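PDB 3I3V: probable secreted solute-binding lipoprotein from Streptomyces coelicolor, which probably binds a solute outside the cell and delivers it to a membrane transporter for uptake. Local coordinates for residues C[34-39]-C[307-312]; C[261-266]-C[338-343]. All coordinates share one frame; numbering follows the deposited sequence.

Interaction 1 of 2, residues C[34-39]-C[307-312]; sequences REENPG and LRFMYR
Arg312 takes hold of Glu36 end-on, with one terminal nitrogen for each carboxylate oxygen. Arg312 NH2 lies 2.7 Å from Glu36 OE2 and Arg312 NH1 lies 3.1 Å from Glu36 OE1; both oxygens use syn lone pairs, and the NH1 bond is nearly straight at 168°. Carboxylate and guanidinium lie within 13° of one plane, which suits a two-nitrogen, end-on salt bridge, and this double grip fixes the rotation of the carboxylate. Glu36 reaches out with its chain extended beyond CG, whereas Arg312, bent at its third torsion, approaches from the opposite direction. In this periplasmic-binding-protein fold the bridge ties the last turn of helix 23-36 to Arg312, the N-cap residue of helix 313-323. Phe309, with CG anti to its backbone N (chi1 176°), turns its ring edge to the same carboxylate, Phe309 CE1 standing 3.4 Å from Glu36 OE2. Replacing Glu36 with an alanine would probably leave Arg312 NH1 and NH2 without the carboxylate that grips them, with Asp314 still at NE, and open a gap at the Phe309 edge. Arg32 NE also pairs with Glu36 OE2, while Arg312 of the second subunit brings a like charge close to this one.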
loop_
_atom_site.group_PDB
_atom_site.type_symbol
_atom_site.label_atom_id
_atom_site.label_comp_id
_atom_site.label_asym_id
_atom_site.label_seq_id
_atom_site.Cartn_x
_atom_site.Cartn_y
_atom_site.Cartn_z
ATOM N N ARG C 34 -44.245 -6.872 -1.655
ATOM C CA ARG C 34 -44.476 -7.715 -0.489
ATOM C C ARG C 34 -43.435 -8.833 -0.428
ATOM O O ARG C 34 -42.845 -9.075 0.630
ATOM C CB ARG C 34 -45.880 -8.313 -0.535
ATOM C CG ARG C 34 -46.962 -7.420 0.045
ATOM C CD ARG C 34 -48.313 -7.963 -0.339
ATOM N NE ARG C 34 -49.416 -7.255 0.289
ATOM C CZ ARG C 34 -50.644 -7.212 -0.213
ATOM N NH1 ARG C 34 -50.913 -7.828 -1.355
ATOM N NH2 ARG C 34 -51.608 -6.576 0.439
ATOM N N GLU C 35 -43.212 -9.503 -1.560
ATOM C CA GLU C 35 -42.231 -10.588 -1.633
ATOM C C GLU C 35 -40.875 -10.075 -1.177
ATOM O O GLU C 35 -40.116 -10.799 -0.534
ATOM C CB GLU C 35 -42.112 -11.135 -3.065
ATOM C CG GLU C 35 -43.332 -11.898 -3.565
ATOM C CD GLU C 35 -43.166 -12.422 -4.993
ATOM O OE1 GLU C 35 -42.894 -11.621 -5.908
ATOM O OE2 GLU C 35 -43.315 -13.639 -5.206
ATOM N N GLU C 36 -40.579 -8.821 -1.505
ATOM C CA GLU C 36 -39.307 -8.211 -1.132
ATOM C C GLU C 36 -39.208 -7.829 0.338
ATOM O O GLU C 36 -38.142 -7.932 0.938
ATOM C CB GLU C 36 -39.034 -6.971 -1.983
ATOM C CG GLU C 36 -38.454 -7.273 -3.348
ATOM C CD GLU C 36 -38.025 -6.023 -4.071
ATOM O OE1 GLU C 36 -37.645 -5.058 -3.380
ATOM O OE2 GLU C 36 -38.052 -6.007 -5.322
ATOM N N ASN C 37 -40.313 -7.373 0.916
ATOM C CA ASN C 37 -40.321 -6.977 2.322
ATOM C C ASN C 37 -41.395 -7.768 3.060
ATOM O O ASN C 37 -42.505 -7.286 3.276
ATOM C CB ASN C 37 -40.602 -5.480 2.446
ATOM C CG ASN C 37 -39.968 -4.681 1.334
ATOM O OD1 ASN C 37 -40.335 -4.827 0.167
ATOM N ND2 ASN C 37 -39.013 -3.832 1.683
ATOM N N PRO C 38 -41.064 -8.999 3.472
ATOM C CA PRO C 38 -42.004 -9.867 4.186
ATOM C C PRO C 38 -42.570 -9.288 5.487
ATOM O O PRO C 38 -43.712 -9.570 5.850
ATOM C CB PRO C 38 -41.186 -11.132 4.414
ATOM C CG PRO C 38 -39.794 -10.590 4.584
ATOM C CD PRO C 38 -39.710 -9.580 3.469
ATOM N N GLY C 39 -41.781 -8.473 6.179
ATOM C CA GLY C 39 -42.249 -7.905 7.429
ATOM C C GLY C 39 -43.047 -6.617 7.318
ATOM O O GLY C 39 -43.307 -5.963 8.330
ATOM N N LEU C 307 -41.493 3.937 -2.100
ATOM C CA LEU C 307 -41.132 4.865 -3.156
ATOM C C LEU C 307 -39.841 4.515 -3.885
ATOM O O LEU C 307 -39.737 4.742 -5.094
ATOM C CB LEU C 307 -41.068 6.290 -2.604
ATOM C CG LEU C 307 -42.365 7.044 -2.907
ATOM C CD1 LEU C 307 -42.692 8.027 -1.802
ATOM C CD2 LEU C 307 -42.216 7.737 -4.253
ATOM N N ARG C 308 -38.857 3.968 -3.172
ATOM C CA ARG C 308 -37.608 3.595 -3.834
ATOM C C ARG C 308 -37.916 2.447 -4.792
ATOM O O ARG C 308 -37.339 2.362 -5.877
ATOM C CB ARG C 308 -36.546 3.140 -2.830
ATOM C CG ARG C 308 -36.253 4.114 -1.714
ATOM C CD ARG C 308 -34.913 3.789 -1.084
ATOM N NE ARG C 308 -33.841 4.367 -1.879
ATOM C CZ ARG C 308 -33.141 5.429 -1.503
ATOM N NH1 ARG C 308 -33.400 6.000 -0.341
ATOM N NH2 ARG C 308 -32.209 5.933 -2.299
ATOM N N PHE C 309 -38.836 1.578 -4.374
ATOM C CA PHE C 309 -39.265 0.423 -5.166
ATOM C C PHE C 309 -39.948 0.901 -6.455
ATOM O O PHE C 309 -39.455 0.658 -7.556
ATOM C CB PHE C 309 -40.227 -0.437 -4.335
ATOM C CG PHE C 309 -40.805 -1.612 -5.077
ATOM C CD1 PHE C 309 -40.040 -2.741 -5.335
ATOM C CD2 PHE C 309 -42.125 -1.590 -5.517
ATOM C CE1 PHE C 309 -40.583 -3.824 -6.018
ATOM C CE2 PHE C 309 -42.677 -2.672 -6.206
ATOM C CZ PHE C 309 -41.907 -3.786 -6.455
HETATM N N MSE C 310 -41.075 1.594 -6.308
HETATM C CA MSE C 310 -41.830 2.116 -7.445
HETATM C C MSE C 310 -40.963 2.909 -8.433
HETATM O O MSE C 310 -41.227 2.906 -9.634
HETATM C CB MSE C 310 -42.975 2.996 -6.938
HETATM C CG MSE C 310 -44.032 2.244 -6.156
HETATM SE SE MSE C 310 -44.966 0.973 -7.264
HETATM C CE MSE C 310 -45.751 -0.052 -5.871
ATOM N N TYR C 311 -39.938 3.591 -7.920
ATOM C CA TYR C 311 -39.020 4.377 -8.747
ATOM C C TYR C 311 -37.859 3.549 -9.310
ATOM O O TYR C 311 -37.041 4.058 -10.075
ATOM C CB TYR C 311 -38.443 5.558 -7.952
ATOM C CG TYR C 311 -39.174 6.870 -8.159
ATOM C CD1 TYR C 311 -38.471 8.061 -8.321
ATOM C CD2 TYR C 311 -40.566 6.916 -8.213
ATOM C CE1 TYR C 311 -39.129 9.260 -8.536
ATOM C CE2 TYR C 311 -41.235 8.119 -8.425
ATOM C CZ TYR C 311 -40.511 9.285 -8.588
ATOM O OH TYR C 311 -41.165 10.479 -8.811
ATOM N N ARG C 312 -37.783 2.273 -8.946
ATOM C CA ARG C 312 -36.702 1.424 -9.448
ATOM C C ARG C 312 -36.915 1.151 -10.940
ATOM O O ARG C 312 -38.024 0.824 -11.366
ATOM C CB ARG C 312 -36.656 0.101 -8.668
ATOM C CG ARG C 312 -35.248 -0.471 -8.501
ATOM C CD ARG C 312 -35.223 -1.533 -7.412
ATOM N NE ARG C 312 -35.943 -2.726 -7.827
ATOM C CZ ARG C 312 -36.526 -3.571 -6.991
ATOM N NH1 ARG C 312 -36.476 -3.342 -5.678
ATOM N NH2 ARG C 312 -37.149 -4.647 -7.464
#

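Interaction 2 of 2, residues C[261-266]-C[338-343]; sequences GHTEVG and FPLVGA
Thr263 and Leu340 meet through their methyl groups, their side chains crossing at about a right angle. Thr263 CG2, set anti to its backbone N, faces the forked end of the leucine, 3.6 Å from Leu340 CD2 and 4.0 Å from Leu340 CD1. The same rotation leaves Thr263 OG1 beside its own backbone N (chi1 -74°), where it bonds to the carbonyl oxygen of Val259, so the threonine serves two surroundings at once: hydroxyl to the preceding backbone at Val259, methyl to helix 339-345. The stem of Leu340 does not aim squarely at the strand; it is the end of the side chain that comes close, and Leu340 CD2 also lies 3.8 Å from Thr263 O.

Two residues on, Val265 points from the same face of strand 263-266 toward the next turn of the helix. Its two methyls divide the work. Val265 CG2 settles against Ala343, 3.6 Å from Ala343 CB and 3.5 Å from Ala343 C, while Val265 CG1 stands 4.0 Å from Leu340 O. The short side chain of Ala343 probably allows Val265 to reach the helix backbone itself.

Strand and helix segments run 30° apart in direction, their axes 8.3 Å from each other at closest, which is helix-on-sheet packing: helix 339-345 lies against the strand that pairs antiparallel with strand 122-131. Contact between the two segments is wholly apolar in its side-chain groups, so it rests on shape and the burial of methyls, with no hydrogen bond between the two segments to dictate an exact register.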
loop_
_atom_site.group_PDB
_atom_site.type_symbol
_atom_site.label_atom_id
_atom_site.label_comp_id
_atom_site.label_asym_id
_atom_site.label_seq_id
_atom_site.Cartn_x
_atom_site.Cartn_y
_atom_site.Cartn_z
ATOM N N GLY C 261 -50.782 -1.839 -37.870
ATOM C CA GLY C 261 -49.638 -2.306 -38.636
ATOM C C GLY C 261 -49.103 -1.266 -39.604
ATOM O O GLY C 261 -47.886 -1.073 -39.710
ATOM N N HIS C 262 -50.008 -0.598 -40.313
ATOM C CA HIS C 262 -49.622 0.434 -41.268
ATOM C C HIS C 262 -50.017 1.844 -40.822
ATOM O O HIS C 262 -50.506 2.646 -41.619
ATOM C CB HIS C 262 -50.200 0.130 -42.665
ATOM C CG HIS C 262 -51.674 -0.152 -42.683
ATOM N ND1 HIS C 262 -52.186 -1.396 -42.977
ATOM C CD2 HIS C 262 -52.744 0.660 -42.507
ATOM C CE1 HIS C 262 -53.507 -1.339 -42.987
ATOM N NE2 HIS C 262 -53.872 -0.102 -42.706
ATOM N N THR C 263 -49.806 2.134 -39.539
ATOM C CA THR C 263 -50.098 3.450 -38.980
ATOM C C THR C 263 -48.797 4.048 -38.451
ATOM O O THR C 263 -47.951 3.350 -37.897
ATOM C CB THR C 263 -51.161 3.375 -37.831
ATOM O OG1 THR C 263 -52.456 3.135 -38.391
ATOM C CG2 THR C 263 -51.218 4.686 -37.045
ATOM N N GLU C 264 -48.633 5.347 -38.646
ATOM C CA GLU C 264 -47.442 6.046 -38.194
ATOM C C GLU C 264 -47.815 7.241 -37.325
ATOM O O GLU C 264 -48.792 7.929 -37.601
ATOM C CB GLU C 264 -46.634 6.523 -39.395
ATOM C CG GLU C 264 -45.833 5.429 -40.074
ATOM C CD GLU C 264 -45.092 5.933 -41.293
ATOM O OE1 GLU C 264 -44.564 7.068 -41.248
ATOM O OE2 GLU C 264 -45.029 5.192 -42.294
ATOM N N VAL C 265 -47.032 7.494 -36.281
ATOM C CA VAL C 265 -47.311 8.615 -35.396
ATOM C C VAL C 265 -46.350 9.772 -35.606
ATOM O O VAL C 265 -45.162 9.573 -35.882
ATOM C CB VAL C 265 -47.260 8.201 -33.905
ATOM C CG1 VAL C 265 -48.351 7.191 -33.606
ATOM C CG2 VAL C 265 -45.899 7.637 -33.567
ATOM N N GLY C 266 -46.887 10.981 -35.478
ATOM C CA GLY C 266 -46.099 12.188 -35.630
ATOM C C GLY C 266 -46.741 13.304 -34.820
ATOM O O GLY C 266 -47.401 13.047 -33.812
ATOM N N PHE C 338 -47.417 -2.587 -27.552
ATOM C CA PHE C 338 -48.500 -1.694 -27.949
ATOM C C PHE C 338 -47.813 -0.773 -28.951
ATOM O O PHE C 338 -47.498 0.371 -28.630
ATOM C CB PHE C 338 -49.006 -0.879 -26.755
ATOM C CG PHE C 338 -49.238 -1.695 -25.514
ATOM C CD1 PHE C 338 -48.165 -2.103 -24.723
ATOM C CD2 PHE C 338 -50.530 -2.051 -25.132
ATOM C CE1 PHE C 338 -48.375 -2.851 -23.571
ATOM C CE2 PHE C 338 -50.754 -2.797 -23.983
ATOM C CZ PHE C 338 -49.671 -3.198 -23.195
ATOM N N PRO C 339 -47.569 -1.275 -30.178
ATOM C CA PRO C 339 -46.913 -0.610 -31.311
ATOM C C PRO C 339 -47.005 0.906 -31.438
ATOM O O PRO C 339 -45.985 1.585 -31.476
ATOM C CB PRO C 339 -47.513 -1.328 -32.516
ATOM C CG PRO C 339 -47.630 -2.721 -32.011
ATOM C CD PRO C 339 -48.250 -2.497 -30.642
ATOM N N LEU C 340 -48.215 1.442 -31.517
ATOM C CA LEU C 340 -48.368 2.887 -31.668
ATOM C C LEU C 340 -47.913 3.640 -30.424
ATOM O O LEU C 340 -47.434 4.769 -30.517
ATOM C CB LEU C 340 -49.820 3.239 -32.009
ATOM C CG LEU C 340 -50.343 2.513 -33.251
ATOM C CD1 LEU C 340 -51.776 2.903 -33.489
ATOM C CD2 LEU C 340 -49.473 2.851 -34.465
ATOM N N VAL C 341 -48.066 3.014 -29.261
ATOM C CA VAL C 341 -47.630 3.633 -28.015
ATOM C C VAL C 341 -46.111 3.681 -28.011
ATOM O O VAL C 341 -45.514 4.708 -27.682
ATOM C CB VAL C 341 -48.120 2.840 -26.785
ATOM C CG1 VAL C 341 -47.540 3.437 -25.509
ATOM C CG2 VAL C 341 -49.640 2.872 -26.729
ATOM N N GLY C 342 -45.487 2.567 -28.393
ATOM C CA GLY C 342 -44.038 2.509 -28.452
ATOM C C GLY C 342 -43.482 3.493 -29.471
ATOM O O GLY C 342 -42.453 4.134 -29.229
ATOM N N ALA C 343 -44.157 3.621 -30.613
ATOM C CA ALA C 343 -43.719 4.556 -31.658
ATOM C C ALA C 343 -43.850 6.016 -31.194
ATOM O O ALA C 343 -43.009 6.863 -31.522
ATOM C CB ALA C 343 -44.531 4.339 -32.939
#

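Interactions 1 and 2 illustrate two ways of joining distant parts of one chain. Their centres lie 33 Å apart and their nearest atoms about 16 Å, so neither touches the other; along the sequence their segments alternate, 34-39, 261-266, 307-312 and 338-343. Interaction 1 relies on a charged pair beside a second subunit, and its centre is about 28 Å from the centre of the chain. Interaction 2 relies on methyl groups, has its centre about 17 Å from the centre of the chain, and is touched by no other protein chain of the assembly. Helix 300-310 of interaction 1 packs on strand 289-292 through Leu307 and Met310, whereas strand 263-266 belongs to a different sheet.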